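Side-chain contacts in peroxisomal acyl-CoA oxidase 1A (Solanum lycopersicum, PDB 2FON), which probably oxidises fatty acyl-CoA with the help of bound FAD in peroxisomal beta-oxidation, as acyl-CoA oxidases do: residues Lys647-Glu650 with Ala651-Asp655; Leu53-Arg56 with Ile57-Val61. One frame throughout, in Å; residues are numbered along the deposited sequence.

Overall arrangement
Two local contacts of one chain, one within a helix and one at a helix end, illustrate how side chains one turn apart meet. Contact 2 (53-56 with 57-61) lies inside helix 48-62, in the N-terminal part of the chain, whereas contact 1 (647-650 with 651-655) covers the end of helix 644-652, near the C-terminal end of the chain. Their centres are 28 Å apart and their nearest atoms about 18 Å, so they do not touch. Contact 1 is the one near the cofactor: the side chain of Leu648 lies about 9 Å from a bound FAD and about 8 Å from the side chain of Arg329, which binds FAD. Contact 2 sits away from the FAD site.

Contact 1: Lys647-Glu650 with Ala651-Asp655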
loop_
_atom_site.group_PDB
_atom_site.type_symbol
_atom_site.label_atom_id
_atom_site.label_comp_id
_atom_site.label_asym_id
_atom_site.label_seq_id
_atom_site.Cartn_x
_atom_site.Cartn_y
_atom_site.Cartn_z
ATOM N N LYS B 647 -20.758 -4.797 16.266
ATOM C CA LYS B 647 -19.968 -3.634 16.653
ATOM C C LYS B 647 -19.842 -2.651 15.535
ATOM O O LYS B 647 -20.048 -1.458 15.770
ATOM C CB LYS B 647 -18.605 -3.979 17.254
ATOM C CG LYS B 647 -18.728 -4.630 18.590
ATOM C CD LYS B 647 -19.264 -3.700 19.637
ATOM C CE LYS B 647 -19.823 -4.544 20.746
ATOM N NZ LYS B 647 -19.790 -3.762 21.978
ATOM N N LEU B 648 -19.558 -3.158 14.338
ATOM C CA LEU B 648 -19.599 -2.345 13.094
ATOM C C LEU B 648 -20.940 -1.632 12.881
ATOM O O LEU B 648 -20.952 -0.457 12.518
ATOM C CB LEU B 648 -19.222 -3.159 11.839
ATOM C CG LEU B 648 -17.767 -3.556 11.607
ATOM C CD1 LEU B 648 -17.651 -4.425 10.429
ATOM C CD2 LEU B 648 -16.953 -2.393 11.308
ATOM N N TYR B 649 -22.054 -2.308 13.118
ATOM C CA TYR B 649 -23.367 -1.670 13.015
ATOM C C TYR B 649 -23.522 -0.539 14.040
ATOM O O TYR B 649 -23.753 0.590 13.700
ATOM C CB TYR B 649 -24.465 -2.726 13.189
ATOM C CG TYR B 649 -25.818 -2.306 12.763
ATOM C CD1 TYR B 649 -26.215 -2.441 11.452
ATOM C CD2 TYR B 649 -26.734 -1.802 13.690
ATOM C CE1 TYR B 649 -27.492 -2.071 11.053
ATOM C CE2 TYR B 649 -28.019 -1.395 13.297
ATOM C CZ TYR B 649 -28.383 -1.526 11.970
ATOM O OH TYR B 649 -29.648 -1.134 11.544
ATOM N N GLU B 650 -23.377 -0.838 15.308
ATOM C CA GLU B 650 -23.391 0.187 16.331
ATOM C C GLU B 650 -22.384 1.330 15.934
ATOM O O GLU B 650 -22.713 2.527 16.029
ATOM C CB GLU B 650 -23.144 -0.474 17.703
ATOM C CG GLU B 650 -22.616 0.404 18.847
ATOM C CD GLU B 650 -22.233 -0.412 20.159
ATOM O OE1 GLU B 650 -21.659 -1.533 20.102
ATOM O OE2 GLU B 650 -22.515 0.067 21.285
ATOM N N ALA B 651 -21.201 0.981 15.425
ATOM C CA ALA B 651 -20.253 2.044 15.039
ATOM C C ALA B 651 -20.744 2.988 13.904
ATOM O O ALA B 651 -20.569 4.210 13.985
ATOM C CB ALA B 651 -18.859 1.504 14.789
ATOM N N ALA B 652 -21.416 2.466 12.886
ATOM C CA ALA B 652 -21.860 3.381 11.852
ATOM C C ALA B 652 -22.790 4.446 12.351
ATOM O O ALA B 652 -22.831 5.530 11.761
ATOM C CB ALA B 652 -22.510 2.672 10.740
ATOM N N TRP B 653 -23.567 4.148 13.390
ATOM C CA TRP B 653 -24.605 5.093 13.855
ATOM C C TRP B 653 -24.052 6.294 14.598
ATOM O O TRP B 653 -24.797 7.008 15.228
ATOM C CB TRP B 653 -25.775 4.388 14.636
ATOM C CG TRP B 653 -26.526 3.455 13.732
ATOM C CD1 TRP B 653 -26.546 2.077 13.788
ATOM C CD2 TRP B 653 -27.269 3.820 12.558
ATOM N NE1 TRP B 653 -27.280 1.569 12.725
ATOM C CE2 TRP B 653 -27.729 2.621 11.958
ATOM C CE3 TRP B 653 -27.613 5.049 11.964
ATOM C CZ2 TRP B 653 -28.536 2.622 10.799
ATOM C CZ3 TRP B 653 -28.423 5.044 10.808
ATOM C CH2 TRP B 653 -28.866 3.838 10.242
ATOM N N LYS B 654 -22.752 6.518 14.477
ATOM C CA LYS B 654 -22.046 7.598 15.168
ATOM C C LYS B 654 -21.274 8.543 14.223
ATOM O O LYS B 654 -20.874 9.636 14.638
ATOM C CB LYS B 654 -21.085 7.020 16.216
ATOM C CG LYS B 654 -21.726 5.949 17.067
ATOM C CD LYS B 654 -21.251 6.027 18.528
ATOM C CE LYS B 654 -21.424 4.681 19.248
ATOM N NZ LYS B 654 -20.241 4.434 20.093
ATOM N N ASP B 655 -21.052 8.148 12.967
ATOM C CA ASP B 655 -20.576 9.097 11.970
ATOM C C ASP B 655 -21.448 10.391 11.922
ATOM O O ASP B 655 -22.676 10.340 12.032
ATOM C CB ASP B 655 -20.476 8.440 10.596
ATOM C CG ASP B 655 -20.025 9.436 9.494
ATOM O OD1 ASP B 655 -20.896 10.177 8.949
ATOM O OD2 ASP B 655 -18.802 9.477 9.160
#
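Tyr649 places CG opposite its backbone nitrogen (chi1 -165°) and Trp653 sets CG beside its own (chi1 -64°), and the two rings, four residues apart, converge on one flank of the helix. They form a T-shaped pair, the planes 70° apart and the centroid of the tyrosine ring 4.7 Å from that of the indole five-membered ring. The indole comes edge first: Trp653 NE1 sits over one face of the phenol ring, off-centre toward its rim, and lies 3.1 Å from Tyr649 CE2. The neighbouring Trp653 CD1 approaches the same carbon. In the backbone that carries the rings the hydrogen-bond pattern changes. Ala651 N donates a hydrogen bond to Lys647 O at 2.7 Å, as Ala652 N does to Leu648 O at 3.0 Å, both the i to i+4 bonds of an alpha-helix. Trp653 N instead reaches Glu650 O, three residues back, at 3.2 Å, from well above the carbonyl plane, and Trp653 is the first residue to leave helical backbone angles. On another flank, Lys647 NZ and Glu650 OE1 form a salt bridge at 3.5 Å, whose hydrogen bond is weak, while the aliphatic CG of Lys654 rests 3.7 Å from Glu650 O. The second subunit packs on the aromatic pair through Ser191 against Tyr649 and Val241 against Trp653, and its Arg77 forms a salt bridge with Asp655. An i to i+4 aromatic pair thus spans the C-terminal end of helix 644-652, where the chain passes into a loop at the subunit interface of this acyl-CoA oxidase.

Contact 2: Leu53-Arg56 with Ile57-Val61; sequences LTDR and ISKLV
Charged groups meet first where Asp55 and Lys59, one turn apart, join in a salt bridge: Asp55 OD1 lies 3.4 Å from Lys59 NZ, and the hydrogen bond within it is weak. Asp55 turns its carboxylate away from the backbone nitrogen (chi1 -168°), and the lysine, its chain straight beyond CG, extends outward and leans back toward Asp55, which brings CE close to OD1. That oxygen has a second partner in Asn627, which ties this flank of the helix to a distant part of the chain. Arg56 directs its charge elsewhere, to salt bridges with Glu52 and Glu104; on its way the chain bends at chi3, bringing NH1 to 3.8 Å from Ile57 CD1. Backbone hydrogen bonds form the second group. Ser58 N reaches Thr54 O at 2.9 Å, and Ile57 N reaches Leu53 O at 3.2 Å, whereas the bonds from Lys59 N to Asp55 O and from Leu60 N to Arg56 O are weak. Aliphatic atoms against carbonyl oxygens make the third. The CG1 branch of Ile57, set beside its backbone nitrogen (chi1 -60°), lies next to Leu53 O, and CB of Leu60 next to Arg56 O. Around these, Leu53 and Thr54 both touch Met107, while Leu60 rests on Leu98 and Val61 on Phe67. What results is an amphipathic alpha-helix with an i to i+4 Asp-Lys ion pair, with Leu53 and Thr54 set against helix 102-112, and Leu60 and Val61 against nearby loops in the N-terminal region.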
loop_
_atom_site.group_PDB
_atom_site.type_symbol
_atom_site.label_atom_id
_atom_site.label_comp_id
_atom_site.label_asym_id
_atom_site.label_seq_id
_atom_site.Cartn_x
_atom_site.Cartn_y
_atom_site.Cartn_z
ATOM N N LEU B 53 6.214 -5.684 32.630
ATOM C CA LEU B 53 6.226 -4.241 32.434
ATOM C C LEU B 53 5.302 -3.861 31.291
ATOM O O LEU B 53 4.512 -2.918 31.401
ATOM C CB LEU B 53 7.651 -3.787 32.135
ATOM C CG LEU B 53 7.989 -2.298 32.070
ATOM C CD1 LEU B 53 9.379 -2.076 32.661
ATOM C CD2 LEU B 53 7.922 -1.723 30.605
ATOM N N THR B 54 5.386 -4.590 30.186
ATOM C CA THR B 54 4.429 -4.348 29.143
ATOM C C THR B 54 3.020 -4.537 29.709
ATOM O O THR B 54 2.162 -3.654 29.553
ATOM C CB THR B 54 4.648 -5.255 27.931
ATOM O OG1 THR B 54 5.990 -5.095 27.468
ATOM C CG2 THR B 54 3.701 -4.882 26.805
ATOM N N ASP B 55 2.782 -5.645 30.400
ATOM C CA ASP B 55 1.414 -5.939 30.795
ATOM C C ASP B 55 0.776 -4.901 31.719
ATOM O O ASP B 55 -0.415 -4.595 31.604
ATOM C CB ASP B 55 1.319 -7.312 31.448
ATOM C CG ASP B 55 -0.104 -7.770 31.613
ATOM O OD1 ASP B 55 -0.832 -7.790 30.592
ATOM O OD2 ASP B 55 -0.492 -8.115 32.759
ATOM N N ARG B 56 1.566 -4.369 32.640
ATOM C CA ARG B 56 1.024 -3.485 33.654
ATOM C C ARG B 56 0.871 -2.053 33.093
ATOM O O ARG B 56 0.010 -1.302 33.546
ATOM C CB ARG B 56 1.901 -3.553 34.920
ATOM C CG ARG B 56 1.919 -2.315 35.832
ATOM C CD ARG B 56 2.805 -2.561 37.097
ATOM N NE ARG B 56 4.194 -2.934 36.773
ATOM C CZ ARG B 56 5.153 -2.068 36.419
ATOM N NH1 ARG B 56 4.922 -0.750 36.364
ATOM N NH2 ARG B 56 6.358 -2.536 36.126
ATOM N N ILE B 57 1.698 -1.673 32.124
ATOM C CA ILE B 57 1.630 -0.316 31.630
ATOM C C ILE B 57 0.543 -0.225 30.547
ATOM O O ILE B 57 -0.236 0.703 30.506
ATOM C CB ILE B 57 2.967 0.141 31.079
ATOM C CG1 ILE B 57 4.030 0.079 32.163
ATOM C CG2 ILE B 57 2.829 1.531 30.462
ATOM C CD1 ILE B 57 3.899 1.106 33.231
ATOM N N SER B 58 0.545 -1.217 29.668
ATOM C CA SER B 58 -0.572 -1.589 28.827
ATOM C C SER B 58 -1.916 -1.321 29.443
ATOM O O SER B 58 -2.676 -0.524 28.923
ATOM C CB SER B 58 -0.520 -3.090 28.597
ATOM O OG SER B 58 0.050 -3.303 27.366
ATOM N N LYS B 59 -2.222 -2.053 30.513
ATOM C CA LYS B 59 -3.562 -2.103 31.028
ATOM C C LYS B 59 -3.872 -0.828 31.755
ATOM O O LYS B 59 -5.031 -0.394 31.870
ATOM C CB LYS B 59 -3.738 -3.322 31.912
ATOM C CG LYS B 59 -4.412 -4.408 31.119
ATOM C CD LYS B 59 -4.024 -5.796 31.607
ATOM C CE LYS B 59 -4.145 -6.768 30.429
ATOM N NZ LYS B 59 -4.195 -8.161 30.952
ATOM N N LEU B 60 -2.808 -0.202 32.188
ATOM C CA LEU B 60 -2.938 1.024 32.880
ATOM C C LEU B 60 -3.194 2.187 31.905
ATOM O O LEU B 60 -3.840 3.162 32.252
ATOM C CB LEU B 60 -1.669 1.220 33.658
ATOM C CG LEU B 60 -1.634 2.478 34.456
ATOM C CD1 LEU B 60 -1.014 2.121 35.813
ATOM C CD2 LEU B 60 -0.897 3.630 33.634
ATOM N N VAL B 61 -2.669 2.096 30.693
ATOM C CA VAL B 61 -3.020 3.065 29.674
ATOM C C VAL B 61 -4.475 2.837 29.245
ATOM O O VAL B 61 -5.293 3.784 29.217
ATOM C CB VAL B 61 -2.038 3.081 28.489
ATOM C CG1 VAL B 61 -2.494 4.072 27.492
ATOM C CG2 VAL B 61 -0.714 3.571 28.975
#